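Local coordinates for protein glycerol dehydratase (Clostridium butyricum, PDB 1R9D) that probably acts as a glycyl-radical lyase that dehydrates glycerol without coenzyme B12, at residues A[177-191]-A[202-216]. Sequence-based numbering, arbitrary orientation.
Sequences FNGIINEAKEQLEKN and EKFLNSVIISCEAAI
Ile-181 pushes its side chain as a knob into a hole formed by Ile-209, Cys-212, Glu-213 and Ile-216. Its outer branch reaches past the small Cys-212, whose CB lies a tight 3.5 Å from Ile-181 CG1, so that Ile-181 CD1 comes to 3.8 Å from Ile-216 CD1, while Ile-181 CG2 meets Ile-209 CG2. Ile-209 returns the fit, sitting among Ile-181, Ala-184, Lys-185 and Leu-188; its CG1 lies 3.7 Å from the CB of Ala-184, a residue short enough to let the backbones draw near. Reciprocal knobs-into-holes packing thus joins helices 169-190 and 197-230 as an antiparallel hairpin at the margin of the pyruvate formate-lyase-like fold; the axes of 177-190 and 202-216 approach to 9.1 Å, with 162° between their directions. At the other end, away from the connecting loop, the Phe-177 ring lies flat over the methyl of Ala-215, a CH-pi contact with CB 3.9 Å from the ring centroid and nearly on its normal; Leu-266 and Ile-270 of helix 260-277 also touch this phenylalanine. Near the loop, Leu-188 slides antiparallel past Leu-205, their CD1 methyls 3.4 Å apart, a tight fit accompanied by an unusual chi1 of -137° in Leu-188. Beside them, Gln-187 bends at chi2 (63°), laying its CG against Leu-205 CD1 and sending NE2 to Asn-191 OD1, four residues on, in a hydrogen bond of 3.0 Å.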
loop_
_atom_site.group_PDB
_atom_site.type_symbol
_atom_site.label_atom_id
_atom_site.label_comp_id
_atom_site.label_asym_id
_atom_site.label_seq_id
_atom_site.Cartn_x
_atom_site.Cartn_y
_atom_site.Cartn_z
ATOM N N PHE A 177 11.082 27.739 -2.913
ATOM C CA PHE A 177 10.439 26.556 -3.457
ATOM C C PHE A 177 11.247 25.988 -4.623
ATOM O O PHE A 177 11.183 24.793 -4.899
ATOM C CB PHE A 177 9.008 26.880 -3.893
ATOM C CG PHE A 177 8.096 27.245 -2.748
ATOM C CD1 PHE A 177 7.428 28.465 -2.731
ATOM C CD2 PHE A 177 7.913 26.367 -1.681
ATOM C CE1 PHE A 177 6.591 28.810 -1.669
ATOM C CE2 PHE A 177 7.076 26.701 -0.612
ATOM C CZ PHE A 177 6.415 27.926 -0.608
ATOM N N ASN A 178 12.011 26.839 -5.305
ATOM C CA ASN A 178 12.838 26.359 -6.413
ATOM C C ASN A 178 13.957 25.479 -5.865
ATOM O O ASN A 178 14.343 24.485 -6.487
ATOM C CB ASN A 178 13.478 27.516 -7.194
ATOM C CG ASN A 178 12.475 28.317 -7.995
ATOM O OD1 ASN A 178 11.482 27.786 -8.484
ATOM N ND2 ASN A 178 12.749 29.606 -8.155
ATOM N N GLY A 179 14.477 25.856 -4.699
ATOM C CA GLY A 179 15.560 25.109 -4.078
ATOM C C GLY A 179 15.157 23.702 -3.690
ATOM O O GLY A 179 15.947 22.760 -3.805
ATOM N N ILE A 180 13.919 23.562 -3.228
ATOM C CA ILE A 180 13.385 22.265 -2.828
ATOM C C ILE A 180 13.203 21.410 -4.080
ATOM O O ILE A 180 13.587 20.235 -4.113
ATOM C CB ILE A 180 12.026 22.430 -2.105
ATOM C CG1 ILE A 180 12.206 23.303 -0.857
ATOM C CG2 ILE A 180 11.464 21.068 -1.723
ATOM C CD1 ILE A 180 13.229 22.752 0.142
ATOM N N ILE A 181 12.616 22.008 -5.112
ATOM C CA ILE A 181 12.405 21.307 -6.373
ATOM C C ILE A 181 13.741 20.801 -6.908
ATOM O O ILE A 181 13.850 19.655 -7.341
ATOM C CB ILE A 181 11.760 22.234 -7.431
ATOM C CG1 ILE A 181 10.345 22.611 -6.992
ATOM C CG2 ILE A 181 11.727 21.536 -8.794
ATOM C CD1 ILE A 181 9.648 23.595 -7.918
ATOM N N ASN A 182 14.763 21.649 -6.864
ATOM C CA ASN A 182 16.072 21.247 -7.370
ATOM C C ASN A 182 16.708 20.131 -6.556
ATOM O O ASN A 182 17.431 19.300 -7.103
ATOM C CB ASN A 182 17.016 22.448 -7.456
ATOM C CG ASN A 182 16.603 23.425 -8.542
ATOM O OD1 ASN A 182 16.053 23.027 -9.572
ATOM N ND2 ASN A 182 16.875 24.709 -8.324
ATOM N N GLU A 183 16.440 20.104 -5.254
ATOM C CA GLU A 183 16.990 19.048 -4.411
ATOM C C GLU A 183 16.292 17.737 -4.760
ATOM O O GLU A 183 16.915 16.674 -4.769
ATOM C CB GLU A 183 16.790 19.369 -2.929
ATOM C CG GLU A 183 17.179 18.221 -2.009
ATOM C CD GLU A 183 17.368 18.656 -0.569
ATOM O OE1 GLU A 183 16.510 19.403 -0.054
ATOM O OE2 GLU A 183 18.374 18.242 0.049
ATOM N N ALA A 184 14.997 17.820 -5.049
ATOM C CA ALA A 184 14.224 16.641 -5.424
ATOM C C ALA A 184 14.726 16.116 -6.773
ATOM O O ALA A 184 14.868 14.906 -6.967
ATOM C CB ALA A 184 12.744 16.987 -5.515
ATOM N N LYS A 185 14.996 17.027 -7.705
ATOM C CA LYS A 185 15.489 16.627 -9.023
ATOM C C LYS A 185 16.883 16.012 -8.936
ATOM O O LYS A 185 17.191 15.066 -9.661
ATOM C CB LYS A 185 15.499 17.822 -9.982
ATOM C CG LYS A 185 14.113 18.230 -10.465
ATOM C CD LYS A 185 14.185 19.377 -11.461
ATOM C CE LYS A 185 12.807 19.726 -12.002
ATOM N NZ LYS A 185 12.855 20.887 -12.940
ATOM N N GLU A 186 17.722 16.541 -8.050
ATOM C CA GLU A 186 19.070 16.008 -7.880
ATOM C C GLU A 186 19.017 14.599 -7.302
ATOM O O GLU A 186 19.798 13.733 -7.694
ATOM C CB GLU A 186 19.901 16.900 -6.954
ATOM C CG GLU A 186 20.081 18.328 -7.450
ATOM C CD GLU A 186 20.935 19.170 -6.516
ATOM O OE1 GLU A 186 20.758 19.058 -5.282
ATOM O OE2 GLU A 186 21.774 19.957 -7.014
ATOM N N GLN A 187 18.094 14.370 -6.369
ATOM C CA GLN A 187 17.958 13.056 -5.744
ATOM C C GLN A 187 17.465 12.055 -6.782
ATOM O O GLN A 187 17.866 10.890 -6.789
ATOM C CB GLN A 187 16.973 13.123 -4.573
ATOM C CG GLN A 187 16.913 11.858 -3.725
ATOM C CD GLN A 187 18.234 11.544 -3.043
ATOM O OE1 GLN A 187 18.777 12.367 -2.312
ATOM N NE2 GLN A 187 18.754 10.346 -3.277
ATOM N N LEU A 188 16.591 12.529 -7.661
ATOM C CA LEU A 188 16.034 11.714 -8.727
ATOM C C LEU A 188 17.184 11.194 -9.599
ATOM O O LEU A 188 17.174 10.043 -10.047
ATOM C CB LEU A 188 15.067 12.572 -9.548
ATOM C CG LEU A 188 13.709 12.020 -9.991
ATOM C CD1 LEU A 188 13.097 11.143 -8.916
ATOM C CD2 LEU A 188 12.789 13.196 -10.311
ATOM N N GLU A 189 18.183 12.041 -9.827
ATOM C CA GLU A 189 19.337 11.649 -10.632
ATOM C C GLU A 189 20.249 10.680 -9.888
ATOM O O GLU A 189 20.847 9.789 -10.495
ATOM C CB GLU A 189 20.135 12.880 -11.066
ATOM C CG GLU A 189 19.487 13.642 -12.204
ATOM C CD GLU A 189 19.186 12.743 -13.390
ATOM O OE1 GLU A 189 20.141 12.178 -13.967
ATOM O OE2 GLU A 189 17.994 12.596 -13.740
ATOM N N LYS A 190 20.360 10.854 -8.578
ATOM C CA LYS A 190 21.195 9.971 -7.775
ATOM C C LYS A 190 20.544 8.596 -7.674
ATOM O O LYS A 190 21.227 7.585 -7.508
ATOM C CB LYS A 190 21.383 10.538 -6.365
ATOM C CG LYS A 190 22.068 11.891 -6.309
ATOM C CD LYS A 190 22.193 12.367 -4.869
ATOM C CE LYS A 190 22.818 13.751 -4.786
ATOM N NZ LYS A 190 22.987 14.199 -3.369
ATOM N N ASN A 191 19.217 8.571 -7.781
ATOM C CA ASN A 191 18.449 7.336 -7.683
ATOM C C ASN A 191 18.320 6.530 -8.970
ATOM O O ASN A 191 17.815 5.406 -8.941
ATOM C CB ASN A 191 17.049 7.633 -7.140
ATOM C CG ASN A 191 17.058 7.992 -5.665
ATOM O OD1 ASN A 191 18.111 8.031 -5.029
ATOM N ND2 ASN A 191 15.878 8.253 -5.114
ATOM N N GLU A 202 10.665 7.176 -6.796
ATOM C CA GLU A 202 10.562 8.054 -7.950
ATOM C C GLU A 202 9.218 8.782 -7.928
ATOM O O GLU A 202 9.153 9.993 -8.147
ATOM C CB GLU A 202 10.728 7.225 -9.229
ATOM C CG GLU A 202 10.713 8.010 -10.523
ATOM C CD GLU A 202 9.337 8.059 -11.150
ATOM O OE1 GLU A 202 8.528 8.922 -10.750
ATOM O OE2 GLU A 202 9.059 7.221 -12.036
ATOM N N LYS A 203 8.145 8.048 -7.646
ATOM C CA LYS A 203 6.823 8.658 -7.591
ATOM C C LYS A 203 6.753 9.693 -6.475
ATOM O O LYS A 203 6.130 10.738 -6.632
ATOM C CB LYS A 203 5.743 7.591 -7.392
ATOM C CG LYS A 203 5.653 6.594 -8.546
ATOM C CD LYS A 203 5.686 7.303 -9.903
ATOM C CE LYS A 203 5.758 6.303 -11.048
ATOM N NZ LYS A 203 6.041 6.950 -12.364
ATOM N N PHE A 204 7.399 9.406 -5.349
ATOM C CA PHE A 204 7.398 10.349 -4.238
ATOM C C PHE A 204 8.134 11.636 -4.604
ATOM O O PHE A 204 7.648 12.735 -4.342
ATOM C CB PHE A 204 8.064 9.747 -2.995
ATOM C CG PHE A 204 8.269 10.746 -1.890
ATOM C CD1 PHE A 204 7.191 11.181 -1.120
ATOM C CD2 PHE A 204 9.522 11.311 -1.665
ATOM C CE1 PHE A 204 7.360 12.170 -0.149
ATOM C CE2 PHE A 204 9.699 12.303 -0.695
ATOM C CZ PHE A 204 8.614 12.732 0.063
ATOM N N LEU A 205 9.313 11.503 -5.204
ATOM C CA LEU A 205 10.086 12.685 -5.567
ATOM C C LEU A 205 9.367 13.535 -6.610
ATOM O O LEU A 205 9.398 14.764 -6.541
ATOM C CB LEU A 205 11.478 12.277 -6.054
ATOM C CG LEU A 205 12.377 11.725 -4.941
ATOM C CD1 LEU A 205 13.686 11.214 -5.530
ATOM C CD2 LEU A 205 12.644 12.814 -3.908
ATOM N N ASN A 206 8.712 12.894 -7.573
ATOM C CA ASN A 206 7.981 13.656 -8.580
ATOM C C ASN A 206 6.744 14.311 -7.974
ATOM O O ASN A 206 6.264 15.331 -8.476
ATOM C CB ASN A 206 7.597 12.763 -9.761
ATOM C CG ASN A 206 8.733 12.617 -10.752
ATOM O OD1 ASN A 206 9.225 13.609 -11.294
ATOM N ND2 ASN A 206 9.163 11.389 -10.987
ATOM N N SER A 207 6.230 13.732 -6.891
ATOM C CA SER A 207 5.063 14.291 -6.217
ATOM C C SER A 207 5.485 15.538 -5.449
ATOM O O SER A 207 4.713 16.485 -5.309
ATOM C CB SER A 207 4.446 13.267 -5.264
ATOM O OG SER A 207 3.837 12.210 -5.981
ATOM N N VAL A 208 6.713 15.529 -4.941
ATOM C CA VAL A 208 7.243 16.682 -4.223
ATOM C C VAL A 208 7.402 17.837 -5.213
ATOM O O VAL A 208 7.103 18.987 -4.899
ATOM C CB VAL A 208 8.629 16.379 -3.611
ATOM C CG1 VAL A 208 9.306 17.673 -3.177
ATOM C CG2 VAL A 208 8.476 15.436 -2.418
ATOM N N ILE A 209 7.886 17.516 -6.410
ATOM C CA ILE A 209 8.097 18.524 -7.444
ATOM C C ILE A 209 6.781 19.165 -7.876
ATOM O O ILE A 209 6.682 20.392 -7.961
ATOM C CB ILE A 209 8.818 17.905 -8.664
ATOM C CG1 ILE A 209 10.223 17.461 -8.243
ATOM C CG2 ILE A 209 8.892 18.918 -9.807
ATOM C CD1 ILE A 209 10.995 16.712 -9.308
ATOM N N ILE A 210 5.779 18.334 -8.138
ATOM C CA ILE A 210 4.464 18.820 -8.538
ATOM C C ILE A 210 3.893 19.726 -7.446
ATOM O O ILE A 210 3.338 20.794 -7.730
ATOM C CB ILE A 210 3.494 17.642 -8.778
ATOM C CG1 ILE A 210 3.931 16.859 -10.022
ATOM C CG2 ILE A 210 2.063 18.154 -8.932
ATOM C CD1 ILE A 210 3.196 15.550 -10.221
ATOM N N SER A 211 4.041 19.298 -6.194
ATOM C CA SER A 211 3.524 20.059 -5.060
ATOM C C SER A 211 4.181 21.424 -4.904
ATOM O O SER A 211 3.498 22.430 -4.680
ATOM C CB SER A 211 3.695 19.255 -3.766
ATOM O OG SER A 211 2.939 18.060 -3.817
ATOM N N CYS A 212 5.503 21.464 -5.012
ATOM C CA CYS A 212 6.224 22.722 -4.880
ATOM C C CYS A 212 5.971 23.646 -6.072
ATOM O O CYS A 212 5.966 24.871 -5.926
ATOM C CB CYS A 212 7.721 22.458 -4.709
ATOM S SG CYS A 212 8.142 21.784 -3.064
ATOM N N GLU A 213 5.758 23.063 -7.248
ATOM C CA GLU A 213 5.481 23.871 -8.429
ATOM C C GLU A 213 4.109 24.508 -8.255
ATOM O O GLU A 213 3.871 25.628 -8.710
ATOM C CB GLU A 213 5.518 23.010 -9.698
ATOM C CG GLU A 213 6.879 22.381 -9.957
ATOM C CD GLU A 213 6.948 21.595 -11.253
ATOM O OE1 GLU A 213 6.007 20.820 -11.542
ATOM O OE2 GLU A 213 7.957 21.741 -11.978
ATOM N N ALA A 214 3.212 23.794 -7.579
ATOM C CA ALA A 214 1.872 24.309 -7.333
ATOM C C ALA A 214 1.956 25.468 -6.344
ATOM O O ALA A 214 1.200 26.438 -6.446
ATOM C CB ALA A 214 0.969 23.210 -6.780
ATOM N N ALA A 215 2.878 25.366 -5.388
ATOM C CA ALA A 215 3.057 26.422 -4.399
ATOM C C ALA A 215 3.488 27.699 -5.118
ATOM O O ALA A 215 2.984 28.785 -4.825
ATOM C CB ALA A 215 4.112 26.015 -3.373
ATOM N N ILE A 216 4.422 27.557 -6.056
ATOM C CA ILE A 216 4.919 28.691 -6.829
ATOM C C ILE A 216 3.763 29.357 -7.576
ATOM O O ILE A 216 3.663 30.584 -7.615
ATOM C CB ILE A 216 6.006 28.238 -7.833
ATOM C CG1 ILE A 216 7.247 27.770 -7.065
ATOM C CG2 ILE A 216 6.366 29.378 -8.778
ATOM C CD1 ILE A 216 8.357 27.222 -7.943
#